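Local atomic coordinates of copper-containing nitrite reductase (Bradyrhizobium sp. ORS 375, PDB entry 6THE), a protein that catalyses the reduction of nitrite to nitric oxide, here as the trimeric copper-containing core of a larger four-domain heme-cupredoxin enzyme. Residues Glu44-Gly49 and Gly171-Ala176; Glu271-Tyr276 and Gly298-Asp303; Asp32-Glu37 and His73-Ala78; Lys238-Gly243 and Ala263-Phe268. All blocks are in the same frame, centred on the assembly; numbering follows the deposited sequence.

Contact 1 of 4, residues Glu44-Gly49 and Gly171-Ala176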
loop_
_atom_site.group_PDB
_atom_site.type_symbol
_atom_site.label_atom_id
_atom_site.label_comp_id
_atom_site.label_asym_id
_atom_site.label_seq_id
_atom_site.Cartn_x
_atom_site.Cartn_y
_atom_site.Cartn_z
ATOM N N GLU A 44 27.475 12.327 -4.876
ATOM C CA GLU A 44 28.666 13.072 -5.253
ATOM C C GLU A 44 29.331 13.619 -3.993
ATOM O O GLU A 44 28.761 14.460 -3.299
ATOM C CB GLU A 44 28.334 14.170 -6.269
ATOM C CG GLU A 44 27.962 13.642 -7.646
ATOM C CD GLU A 44 29.067 12.941 -8.422
ATOM O OE1 GLU A 44 30.244 13.330 -8.271
ATOM O OE2 GLU A 44 28.747 12.003 -9.181
ATOM N N GLY A 45 30.532 13.105 -3.702
ATOM C CA GLY A 45 31.296 13.502 -2.530
ATOM C C GLY A 45 31.004 12.617 -1.321
ATOM O O GLY A 45 31.665 12.739 -0.291
ATOM N N THR A 46 30.019 11.722 -1.462
ATOM C CA THR A 46 29.581 10.872 -0.367
ATOM C C THR A 46 29.801 9.404 -0.731
ATOM O O THR A 46 29.392 8.954 -1.801
ATOM C CB THR A 46 28.123 11.163 0.015
ATOM O OG1 THR A 46 27.903 12.572 -0.068
ATOM C CG2 THR A 46 27.764 10.675 1.402
ATOM N N THR A 47 30.452 8.673 0.182
ATOM C CA THR A 47 30.688 7.245 0.035
ATOM C C THR A 47 30.000 6.501 1.177
ATOM O O THR A 47 29.763 7.073 2.239
ATOM C CB THR A 47 32.188 6.931 -0.046
ATOM O OG1 THR A 47 32.827 7.481 1.108
ATOM C CG2 THR A 47 32.843 7.470 -1.300
ATOM N N PHE A 48 29.689 5.219 0.944
ATOM C CA PHE A 48 28.948 4.411 1.900
ATOM C C PHE A 48 29.513 2.992 1.933
ATOM O O PHE A 48 30.055 2.510 0.940
ATOM C CB PHE A 48 27.455 4.431 1.554
ATOM C CG PHE A 48 26.556 3.688 2.510
ATOM C CD1 PHE A 48 26.163 4.260 3.711
ATOM C CD2 PHE A 48 26.089 2.417 2.204
ATOM C CE1 PHE A 48 25.333 3.576 4.587
ATOM C CE2 PHE A 48 25.258 1.734 3.079
ATOM C CZ PHE A 48 24.882 2.315 4.270
ATOM N N GLY A 49 29.376 2.337 3.094
ATOM C CA GLY A 49 29.779 0.951 3.269
ATOM C C GLY A 49 28.692 -0.011 2.796
ATOM O O GLY A 49 27.763 -0.316 3.540
ATOM N N GLY A 171 23.261 15.388 2.297
ATOM C CA GLY A 171 23.945 16.593 1.857
ATOM C C GLY A 171 25.386 16.656 2.361
ATOM O O GLY A 171 26.223 17.328 1.763
ATOM N N GLN A 172 25.653 15.952 3.467
ATOM C CA GLN A 172 26.981 15.896 4.058
ATOM C C GLN A 172 27.852 14.937 3.252
ATOM O O GLN A 172 27.464 13.796 3.007
ATOM C CB GLN A 172 26.894 15.468 5.526
ATOM C CG GLN A 172 28.248 15.267 6.194
ATOM C CD GLN A 172 28.870 16.559 6.665
ATOM O OE1 GLN A 172 28.496 17.109 7.698
ATOM N NE2 GLN A 172 29.845 17.045 5.914
ATOM N N HIS A 173 29.030 15.424 2.845
ATOM C CA HIS A 173 30.016 14.609 2.155
ATOM C C HIS A 173 30.872 13.869 3.179
ATOM O O HIS A 173 30.884 14.226 4.356
ATOM C CB HIS A 173 30.860 15.468 1.200
ATOM C CG HIS A 173 30.072 16.161 0.138
ATOM N ND1 HIS A 173 30.486 17.353 -0.425
ATOM C CD2 HIS A 173 28.900 15.850 -0.458
ATOM C CE1 HIS A 173 29.608 17.741 -1.327
ATOM N NE2 HIS A 173 28.623 16.837 -1.365
ATOM N N GLY A 174 31.581 12.836 2.713
ATOM C CA GLY A 174 32.443 12.032 3.564
ATOM C C GLY A 174 31.990 10.576 3.621
ATOM O O GLY A 174 31.115 10.162 2.861
ATOM N N SER A 175 32.601 9.812 4.536
ATOM C CA SER A 175 32.308 8.397 4.701
ATOM C C SER A 175 31.048 8.218 5.544
ATOM O O SER A 175 30.933 8.791 6.627
ATOM C CB SER A 175 33.484 7.669 5.302
ATOM O OG SER A 175 34.627 7.779 4.467
ATOM N N ALA A 176 30.111 7.414 5.027
ATOM C CA ALA A 176 28.852 7.147 5.704
ATOM C C ALA A 176 28.779 5.675 6.105
ATOM O O ALA A 176 29.166 4.795 5.339
ATOM C CB ALA A 176 27.696 7.536 4.817
#

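Contact 2 of 4, residues Glu271-Tyr276 and Gly298-Asp303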
loop_
_atom_site.group_PDB
_atom_site.type_symbol
_atom_site.label_atom_id
_atom_site.label_comp_id
_atom_site.label_asym_id
_atom_site.label_seq_id
_atom_site.Cartn_x
_atom_site.Cartn_y
_atom_site.Cartn_z
ATOM N N GLU A 271 5.221 6.599 -27.223
ATOM C CA GLU A 271 4.615 7.128 -28.434
ATOM C C GLU A 271 5.197 8.499 -28.774
ATOM O O GLU A 271 5.171 8.908 -29.933
ATOM C CB GLU A 271 3.095 7.223 -28.269
ATOM C CG GLU A 271 2.417 5.891 -27.990
ATOM C CD GLU A 271 2.169 4.992 -29.191
ATOM O OE1 GLU A 271 2.821 5.194 -30.237
ATOM O OE2 GLU A 271 1.318 4.087 -29.079
ATOM N N VAL A 272 5.710 9.199 -27.755
ATOM C CA VAL A 272 6.128 10.586 -27.898
ATOM C C VAL A 272 7.579 10.726 -27.437
ATOM O O VAL A 272 7.946 10.206 -26.385
ATOM C CB VAL A 272 5.180 11.531 -27.132
ATOM C CG1 VAL A 272 5.738 12.939 -26.996
ATOM C CG2 VAL A 272 3.791 11.571 -27.754
ATOM N N PRO A 273 8.446 11.426 -28.210
ATOM C CA PRO A 273 9.836 11.652 -27.806
ATOM C C PRO A 273 9.959 12.669 -26.674
ATOM O O PRO A 273 9.096 13.530 -26.512
ATOM C CB PRO A 273 10.488 12.209 -29.080
ATOM C CG PRO A 273 9.350 12.885 -29.813
ATOM C CD PRO A 273 8.138 12.026 -29.518
ATOM N N GLY A 274 11.046 12.556 -25.902
ATOM C CA GLY A 274 11.327 13.473 -24.810
ATOM C C GLY A 274 11.914 12.763 -23.594
ATOM O O GLY A 274 12.417 11.646 -23.701
ATOM N N THR A 275 11.838 13.435 -22.439
ATOM C CA THR A 275 12.371 12.922 -21.187
ATOM C C THR A 275 11.221 12.426 -20.314
ATOM O O THR A 275 10.218 13.119 -20.147
ATOM C CB THR A 275 13.237 13.975 -20.482
ATOM O OG1 THR A 275 14.208 14.452 -21.415
ATOM C CG2 THR A 275 13.940 13.446 -19.250
ATOM N N TYR A 276 11.390 11.216 -19.768
ATOM C CA TYR A 276 10.412 10.592 -18.892
ATOM C C TYR A 276 11.076 10.264 -17.557
ATOM O O TYR A 276 12.239 9.866 -17.522
ATOM C CB TYR A 276 9.806 9.359 -19.565
ATOM C CG TYR A 276 8.957 9.658 -20.776
ATOM C CD1 TYR A 276 9.530 9.858 -22.024
ATOM C CD2 TYR A 276 7.578 9.743 -20.678
ATOM C CE1 TYR A 276 8.757 10.137 -23.139
ATOM C CE2 TYR A 276 6.789 10.021 -21.783
ATOM C CZ TYR A 276 7.381 10.218 -23.020
ATOM O OH TYR A 276 6.608 10.489 -24.111
ATOM N N GLY A 298 13.519 10.309 -31.162
ATOM C CA GLY A 298 12.806 9.989 -32.388
ATOM C C GLY A 298 11.961 11.158 -32.890
ATOM O O GLY A 298 12.058 12.267 -32.366
ATOM N N PRO A 299 11.110 10.944 -33.922
ATOM C CA PRO A 299 10.268 12.010 -34.468
ATOM C C PRO A 299 9.065 12.314 -33.576
ATOM O O PRO A 299 8.623 11.461 -32.808
ATOM C CB PRO A 299 9.804 11.430 -35.813
ATOM C CG PRO A 299 9.785 9.932 -35.586
ATOM C CD PRO A 299 10.922 9.662 -34.621
ATOM N N GLU A 300 8.543 13.539 -33.704
ATOM C CA GLU A 300 7.424 14.013 -32.905
ATOM C C GLU A 300 6.126 13.393 -33.416
ATOM O O GLU A 300 5.973 13.159 -34.615
ATOM C CB GLU A 300 7.360 15.542 -32.931
ATOM C CG GLU A 300 8.531 16.208 -32.225
ATOM C CD GLU A 300 8.653 17.710 -32.422
ATOM O OE1 GLU A 300 9.192 18.378 -31.518
ATOM O OE2 GLU A 300 8.217 18.209 -33.482
ATOM N N ASN A 301 5.201 13.135 -32.485
ATOM C CA ASN A 301 3.904 12.552 -32.792
ATOM C C ASN A 301 2.811 13.535 -32.378
ATOM O O ASN A 301 2.328 13.488 -31.248
ATOM C CB ASN A 301 3.742 11.175 -32.138
ATOM C CG ASN A 301 2.603 10.356 -32.710
ATOM O OD1 ASN A 301 1.781 10.858 -33.475
ATOM N ND2 ASN A 301 2.544 9.086 -32.344
ATOM N N PRO A 302 2.388 14.452 -33.283
ATOM C CA PRO A 302 1.446 15.520 -32.936
ATOM C C PRO A 302 0.031 15.049 -32.604
ATOM O O PRO A 302 -0.740 15.789 -31.997
ATOM C CB PRO A 302 1.403 16.401 -34.198
ATOM C CG PRO A 302 2.625 15.995 -34.997
ATOM C CD PRO A 302 2.818 14.525 -34.688
ATOM N N ASP A 303 -0.296 13.815 -33.008
ATOM C CA ASP A 303 -1.625 13.256 -32.811
ATOM C C ASP A 303 -1.805 12.812 -31.361
ATOM O O ASP A 303 -2.928 12.774 -30.863
ATOM C CB ASP A 303 -1.917 12.130 -33.806
ATOM C CG ASP A 303 -2.235 12.622 -35.209
ATOM O OD1 ASP A 303 -1.471 13.463 -35.726
ATOM O OD2 ASP A 303 -3.249 12.163 -35.772
#

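Contact 3 of 4, residues Asp32-Glu37 and His73-Ala78. With 9JE (pentane-1,5-diol), chain R.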
loop_
_atom_site.group_PDB
_atom_site.type_symbol
_atom_site.label_atom_id
_atom_site.label_comp_id
_atom_site.label_asym_id
_atom_site.label_seq_id
_atom_site.Cartn_x
_atom_site.Cartn_y
_atom_site.Cartn_z
ATOM N N ASP A 32 25.909 -18.490 -9.499
ATOM C CA ASP A 32 27.056 -18.208 -8.651
ATOM C C ASP A 32 26.974 -16.766 -8.155
ATOM O O ASP A 32 27.183 -15.828 -8.924
ATOM C CB ASP A 32 28.370 -18.505 -9.377
ATOM C CG ASP A 32 28.528 -19.962 -9.781
ATOM O OD1 ASP A 32 28.723 -20.803 -8.881
ATOM O OD2 ASP A 32 28.448 -20.244 -10.995
ATOM N N LEU A 33 26.660 -16.611 -6.863
ATOM C CA LEU A 33 26.573 -15.306 -6.227
ATOM C C LEU A 33 27.710 -15.154 -5.220
ATOM O O LEU A 33 27.982 -16.064 -4.439
ATOM C CB LEU A 33 25.209 -15.160 -5.541
ATOM C CG LEU A 33 24.005 -14.957 -6.463
ATOM C CD1 LEU A 33 22.713 -14.930 -5.661
ATOM C CD2 LEU A 33 24.143 -13.680 -7.282
ATOM N N LEU A 34 28.364 -13.988 -5.260
ATOM C CA LEU A 34 29.457 -13.662 -4.359
ATOM C C LEU A 34 29.098 -12.401 -3.578
ATOM O O LEU A 34 28.827 -11.357 -4.167
ATOM C CB LEU A 34 30.737 -13.472 -5.184
ATOM C CG LEU A 34 31.954 -12.926 -4.436
ATOM C CD1 LEU A 34 32.526 -13.961 -3.479
ATOM C CD2 LEU A 34 33.025 -12.462 -5.411
ATOM N N SER A 35 29.097 -12.521 -2.245
ATOM C CA SER A 35 28.799 -11.405 -1.363
ATOM C C SER A 35 30.076 -10.620 -1.072
ATOM O O SER A 35 31.031 -11.163 -0.515
ATOM C CB SER A 35 28.127 -11.871 -0.097
ATOM O OG SER A 35 28.936 -12.813 0.592
ATOM N N VAL A 36 30.077 -9.341 -1.467
ATOM C CA VAL A 36 31.241 -8.478 -1.339
ATOM C C VAL A 36 30.845 -7.221 -0.569
ATOM O O VAL A 36 29.787 -6.642 -0.813
ATOM C CB VAL A 36 31.841 -8.117 -2.714
ATOM C CG1 VAL A 36 33.221 -7.489 -2.585
ATOM C CG2 VAL A 36 31.891 -9.309 -3.659
ATOM N N GLU A 37 31.716 -6.815 0.363
ATOM C CA GLU A 37 31.592 -5.545 1.060
ATOM C C GLU A 37 32.654 -4.594 0.514
ATOM O O GLU A 37 33.846 -4.896 0.573
ATOM C CB GLU A 37 31.778 -5.734 2.567
ATOM C CG GLU A 37 30.856 -6.773 3.180
ATOM C CD GLU A 37 31.074 -7.024 4.664
ATOM O OE1 GLU A 37 30.648 -8.090 5.148
ATOM O OE2 GLU A 37 31.667 -6.153 5.333
ATOM N N HIS A 73 24.946 -21.370 -5.752
ATOM C CA HIS A 73 26.189 -21.357 -5.001
ATOM C C HIS A 73 26.405 -19.961 -4.426
ATOM O O HIS A 73 26.333 -18.972 -5.155
ATOM C CB HIS A 73 27.363 -21.764 -5.901
ATOM C CG HIS A 73 27.334 -23.191 -6.336
ATOM N ND1 HIS A 73 28.241 -24.123 -5.868
ATOM C CD2 HIS A 73 26.521 -23.848 -7.191
ATOM C CE1 HIS A 73 27.987 -25.293 -6.416
ATOM N NE2 HIS A 73 26.935 -25.151 -7.231
ATOM N N LEU A 74 26.667 -19.893 -3.116
ATOM C CA LEU A 74 26.932 -18.625 -2.459
ATOM C C LEU A 74 28.324 -18.649 -1.834
ATOM O O LEU A 74 28.574 -19.377 -0.874
ATOM C CB LEU A 74 25.844 -18.349 -1.415
ATOM C CG LEU A 74 25.858 -16.948 -0.801
ATOM C CD1 LEU A 74 25.359 -15.906 -1.794
ATOM C CD2 LEU A 74 25.023 -16.909 0.467
ATOM N N LYS A 75 29.221 -17.844 -2.413
ATOM C CA LYS A 75 30.570 -17.655 -1.909
ATOM C C LYS A 75 30.627 -16.318 -1.174
ATOM O O LYS A 75 30.003 -15.347 -1.598
ATOM C CB LYS A 75 31.567 -17.710 -3.074
ATOM C CG LYS A 75 33.024 -17.417 -2.733
ATOM C CD LYS A 75 33.786 -18.596 -2.168
ATOM C CE LYS A 75 35.214 -18.249 -1.808
ATOM N NZ LYS A 75 35.967 -19.437 -1.342
ATOM N N ASN A 76 31.368 -16.290 -0.062
ATOM C CA ASN A 76 31.594 -15.065 0.686
ATOM C C ASN A 76 33.067 -14.683 0.570
ATOM O O ASN A 76 33.944 -15.520 0.780
ATOM C CB ASN A 76 31.138 -15.194 2.143
ATOM C CG ASN A 76 30.899 -13.862 2.827
ATOM O OD1 ASN A 76 31.102 -12.804 2.236
ATOM N ND2 ASN A 76 30.462 -13.906 4.074
ATOM N N ALA A 77 33.316 -13.413 0.227
ATOM C CA ALA A 77 34.662 -12.884 0.069
ATOM C C ALA A 77 35.431 -13.022 1.381
ATOM O O ALA A 77 34.839 -12.981 2.458
ATOM C CB ALA A 77 34.598 -11.447 -0.391
ATOM N N ALA A 78 36.754 -13.182 1.269
ATOM C CA ALA A 78 37.616 -13.449 2.410
ATOM C C ALA A 78 37.750 -12.206 3.289
ATOM O O ALA A 78 37.998 -12.320 4.488
ATOM C CB ALA A 78 38.962 -13.936 1.932
HETATM C C02 9JE R . 23.611 -13.251 -14.311
HETATM C C03 9JE R . 24.228 -14.562 -13.892
HETATM C C04 9JE R . 25.141 -14.444 -12.696
HETATM C C05 9JE R . 25.402 -15.759 -12.004
HETATM C C06 9JE R . 26.715 -16.393 -12.387
HETATM O O01 9JE R . 22.247 -13.413 -14.665
HETATM O O07 9JE R . 26.519 -17.641 -13.031
#

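Contact 4 of 4, residues Lys238-Gly243 and Ala263-Phe268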
loop_
_atom_site.group_PDB
_atom_site.type_symbol
_atom_site.label_atom_id
_atom_site.label_comp_id
_atom_site.label_asym_id
_atom_site.label_seq_id
_atom_site.Cartn_x
_atom_site.Cartn_y
_atom_site.Cartn_z
ATOM N N LYS A 238 0.210 -2.827 -19.221
ATOM C CA LYS A 238 -0.000 -4.050 -18.463
ATOM C C LYS A 238 0.880 -4.037 -17.215
ATOM O O LYS A 238 2.060 -3.693 -17.287
ATOM C CB LYS A 238 0.279 -5.281 -19.332
ATOM C CG LYS A 238 -0.813 -5.629 -20.335
ATOM C CD LYS A 238 -0.355 -6.557 -21.438
ATOM C CE LYS A 238 -1.378 -6.701 -22.545
ATOM N NZ LYS A 238 -0.848 -7.488 -23.684
ATOM N N VAL A 239 0.283 -4.411 -16.077
ATOM C CA VAL A 239 0.985 -4.487 -14.805
ATOM C C VAL A 239 0.699 -5.842 -14.164
ATOM O O VAL A 239 -0.458 -6.200 -13.947
ATOM C CB VAL A 239 0.600 -3.326 -13.863
ATOM C CG1 VAL A 239 1.118 -3.541 -12.448
ATOM C CG2 VAL A 239 1.063 -1.978 -14.394
ATOM N N ASP A 240 1.774 -6.584 -13.871
ATOM C CA ASP A 240 1.688 -7.805 -13.085
ATOM C C ASP A 240 1.816 -7.434 -11.610
ATOM O O ASP A 240 2.913 -7.154 -11.128
ATOM C CB ASP A 240 2.717 -8.840 -13.546
ATOM C CG ASP A 240 2.499 -9.318 -14.972
ATOM O OD1 ASP A 240 1.416 -9.875 -15.246
ATOM O OD2 ASP A 240 3.411 -9.128 -15.799
ATOM N N LEU A 241 0.673 -7.429 -10.913
ATOM C CA LEU A 241 0.577 -6.958 -9.540
ATOM C C LEU A 241 1.311 -7.922 -8.611
ATOM O O LEU A 241 1.075 -9.129 -8.649
ATOM C CB LEU A 241 -0.904 -6.832 -9.164
ATOM C CG LEU A 241 -1.212 -6.017 -7.908
ATOM C CD1 LEU A 241 -0.921 -4.538 -8.127
ATOM C CD2 LEU A 241 -2.658 -6.213 -7.480
ATOM N N PHE A 242 2.206 -7.357 -7.789
ATOM C CA PHE A 242 3.057 -8.087 -6.857
ATOM C C PHE A 242 4.039 -8.979 -7.615
ATOM O O PHE A 242 4.715 -9.813 -7.014
ATOM C CB PHE A 242 2.229 -8.843 -5.813
ATOM C CG PHE A 242 1.281 -7.987 -5.008
ATOM C CD1 PHE A 242 1.757 -6.974 -4.188
ATOM C CD2 PHE A 242 -0.087 -8.201 -5.064
ATOM C CE1 PHE A 242 0.885 -6.190 -3.446
ATOM C CE2 PHE A 242 -0.959 -7.416 -4.323
ATOM C CZ PHE A 242 -0.473 -6.413 -3.515
ATOM N N GLY A 243 4.113 -8.780 -8.937
ATOM C CA GLY A 243 5.025 -9.508 -9.805
ATOM C C GLY A 243 4.634 -10.976 -9.960
ATOM O O GLY A 243 5.495 -11.851 -9.947
ATOM N N ALA A 263 7.146 -7.016 -5.980
ATOM C CA ALA A 263 7.585 -6.743 -7.339
ATOM C C ALA A 263 6.439 -6.168 -8.167
ATOM O O ALA A 263 5.312 -6.055 -7.687
ATOM C CB ALA A 263 8.124 -8.007 -7.960
ATOM N N ALA A 264 6.763 -5.797 -9.412
ATOM C CA ALA A 264 5.797 -5.377 -10.414
ATOM C C ALA A 264 6.447 -5.444 -11.793
ATOM O O ALA A 264 7.568 -4.975 -11.980
ATOM C CB ALA A 264 5.294 -3.984 -10.115
ATOM N N ILE A 265 5.730 -6.048 -12.747
ATOM C CA ILE A 265 6.142 -6.043 -14.141
ATOM C C ILE A 265 5.291 -5.013 -14.879
ATOM O O ILE A 265 4.119 -5.254 -15.167
ATOM C CB ILE A 265 6.052 -7.453 -14.764
ATOM C CG1 ILE A 265 6.952 -8.454 -14.031
ATOM C CG2 ILE A 265 6.361 -7.409 -16.255
ATOM C CD1 ILE A 265 6.627 -9.903 -14.314
ATOM N N ALA A 266 5.901 -3.855 -15.156
ATOM C CA ALA A 266 5.224 -2.748 -15.810
ATOM C C ALA A 266 5.633 -2.696 -17.279
ATOM O O ALA A 266 6.819 -2.606 -17.595
ATOM C CB ALA A 266 5.547 -1.460 -15.093
ATOM N N GLU A 267 4.630 -2.769 -18.161
ATOM C CA GLU A 267 4.829 -2.684 -19.599
ATOM C C GLU A 267 4.091 -1.459 -20.129
ATOM O O GLU A 267 2.996 -1.146 -19.663
ATOM C CB GLU A 267 4.302 -3.943 -20.292
ATOM C CG GLU A 267 5.030 -5.216 -19.898
ATOM C CD GLU A 267 4.414 -6.503 -20.423
ATOM O OE1 GLU A 267 3.548 -6.426 -21.319
ATOM O OE2 GLU A 267 4.799 -7.582 -19.931
ATOM N N PHE A 268 4.702 -0.778 -21.106
ATOM C CA PHE A 268 4.096 0.386 -21.736
ATOM C C PHE A 268 4.707 0.629 -23.114
ATOM O O PHE A 268 5.848 0.248 -23.375
ATOM C CB PHE A 268 4.194 1.621 -20.833
ATOM C CG PHE A 268 5.582 1.974 -20.359
ATOM C CD1 PHE A 268 6.100 1.414 -19.199
ATOM C CD2 PHE A 268 6.366 2.877 -21.062
ATOM C CE1 PHE A 268 7.374 1.742 -18.761
ATOM C CE2 PHE A 268 7.640 3.205 -20.622
ATOM C CZ PHE A 268 8.141 2.637 -19.472
#

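Contact 1 of 4, residues Glu44-Gly49 and Gly171-Ala176
Thr-46 to Phe-48 run parallel to Gly-174 to Ala-176 as neighbouring strands, their axes 28° apart, tied by backbone bonds from Gly-174 N to Gly-45 O (3.0 Å), Thr-47 N to Gly-174 O (3.1 Å) and Ala-176 N to Thr-47 O (2.8 Å). The imidazole of His-173 lies against the turn ahead of the first strand, with the CA of Gly-45 over one face in a CH-pi contact, 4.2 Å from the ring centroid. At the edge of the same ring is Thr-46 OG1, which also gives a weak hydrogen bond to Gln-172 O at 3.3 Å. The Thr-46 hydroxyl sits beside its own backbone N (chi1 -39°), and its methyl CG2 touches the same Gln-172 carbonyl. A valine here would probably leave Gln-172 O without this bond and the His-173 edge without its polar neighbour. Further along, Ala-176 CB meets the edge of the Phe-48 ring, 3.8 Å from CD1. Thr-47 directs its hydroxyl to Glu-39 of strand 28-43. That strand flanks strand 46-53 across from strand 174-176, which is outermost within this chain and, following strand 155-164 of the second domain, adds to the first cupredoxin domain's sheet.

Contact 2 of 4, residues Glu271-Tyr276 and Gly298-Asp303
The carboxamide of Asn-301 lies beside the carbonyl of Glu-271, its ND2 end 3.6 Å from Glu-271 O without being hydrogen-bonded to it, while the phenol ring of Tyr-276 has Val-272 O at its edge, in plane. Asn-301 CB also rests on Glu-271 O, at 3.5 Å; its CG is anti to the backbone N (chi1 -164°), which keeps the amide alongside this carbonyl. The largest share of the contact falls to Pro-273. Its CG and CD both abut Pro-299 O, CD at 3.4 Å, while CB faces Gly-298 O at 3.6 Å and CG reaches Glu-300 CA at 3.8 Å. The tail that follows strand 292-297 is thus draped over the loop entering strand 274-280, just beyond the end of an antiparallel pair in the second cupredoxin domain, where Gly-274 bonds to Val-296. At the start of this strand Tyr-276 forms a tyrosine corner, its OH donating to Val-272 O, four residues earlier, at 2.7 Å from above the carbonyl plane. Replacing Pro-273 by a glycine would probably open a gap beneath the Gly-298 to Glu-300 backbone and let the loop move more freely. Ile-92 of the second subunit packs against Glu-271 and Val-272, and Ala-93 of that subunit against Tyr-276.

Contact 3 of 4, residues Asp32-Glu37 and His73-Ala78
Ser-35 and Asn-76 are paired on neighbouring parallel strands, their side chains on the same face, and the serine OG donates to Asn-76 OD1 at 2.7 Å. The hydroxyl stands above the plane of the amide carbonyl, 72° out of it, rather than on a lone pair. It is placed there by chi1 of 58°, which sets OG between the backbone N and the carbonyl carbon. Asn-76 is gripped at both ends of its carboxamide: OD1 also takes a bond from Ser-80 OG, and ND2 donates to Met-82 O and Val-103 O, so the flat group has little freedom to turn. Beside this pair Leu-33 CB touches Leu-74 CD1 at 3.8 Å. On the other face of the sheet, Leu-34 and Lys-75 lie side by side pointing the same way, with CD1 of the leucine 3.6 Å from CG of the lysine, whose NZ goes on to Gly-106 O. Asp-32 and His-73 run alongside each other too, carboxylate and ring planes 45° apart; OD1 is salt-bridged to Arg-30, and the imidazole bonds to Glu-71 and Glu-108. Asp-32 O lies 3.5 Å from C06 of a pentane-1,5-diol. Backbone bonds such as Leu-33 N to His-73 O (2.9 Å) knit this cupredoxin sheet, whose Ser-35 and Asn-76 pack on the copper ligand His-84, a second shell of the type 1 copper site.

Contact 4 of 4, residues Lys238-Gly243 and Ala263-Phe268
Asp-240 and Ile-265 cross obliquely on one face of an antiparallel pair, the carboxylate OD2 lying 3.3 Å from Ile-265 CB and 3.6 Å from its CD1. Both side chains take the same first rotation, CG of the aspartate (chi1 -64°) and CG1 of the isoleucine beside their backbone N, which lays OD2 against CB, CG2 and CD1 of the isoleucine. Next along this face, Lys-238 and Glu-267 are both extended beyond CG. The lysine's aliphatic CD lies 3.9 Å from Glu-267 OE1, whereas NZ remains 5.1 Å from OE1 and the glutamate pairs instead with Arg-215. That arginine would probably also ease the proximity of the Asp-240 and Glu-267 carboxylates. Backbone bonds set the register, from Glu-267 N to Lys-238 O (2.9 Å) and Asp-240 N to Ile-265 O (3.0 Å). A type II turn from Asp-240 to Gly-243, closed by Gly-243 N to Asp-240 O at 3.0 Å, keeps Gly-243 close to Ala-263 and Ala-264. At its corner Phe-242 has its side chain directed away from the partner strand, and its carbonyl accepts a bond from Gln-254 of the third subunit. The pairing is that of adjacent antiparallel strands in the second cupredoxin domain, with the turn at the trimer interface.

In the fold
Contacts 3 and 4 are buried, contact 1 is partly buried and contact 2 lies at the surface. Contacts 1 and 3 belong to one sheet of the first cupredoxin domain, where strands 46-53 and 28-43 are neighbours; both pairings are parallel, yet contact 3 adds a polar network close to copper, whereas contact 1 ties on a short outermost strand with one weak side-chain bond. Contacts 2 and 4 lie in the second domain and follow each other in sequence, their centres about 24 Å apart. Contact 4 is an antiparallel ladder that loosens toward its turn, while contact 2 depends on van der Waals packing of a proline and an asparagine. Both meet other subunits, unlike contacts 1 and 3.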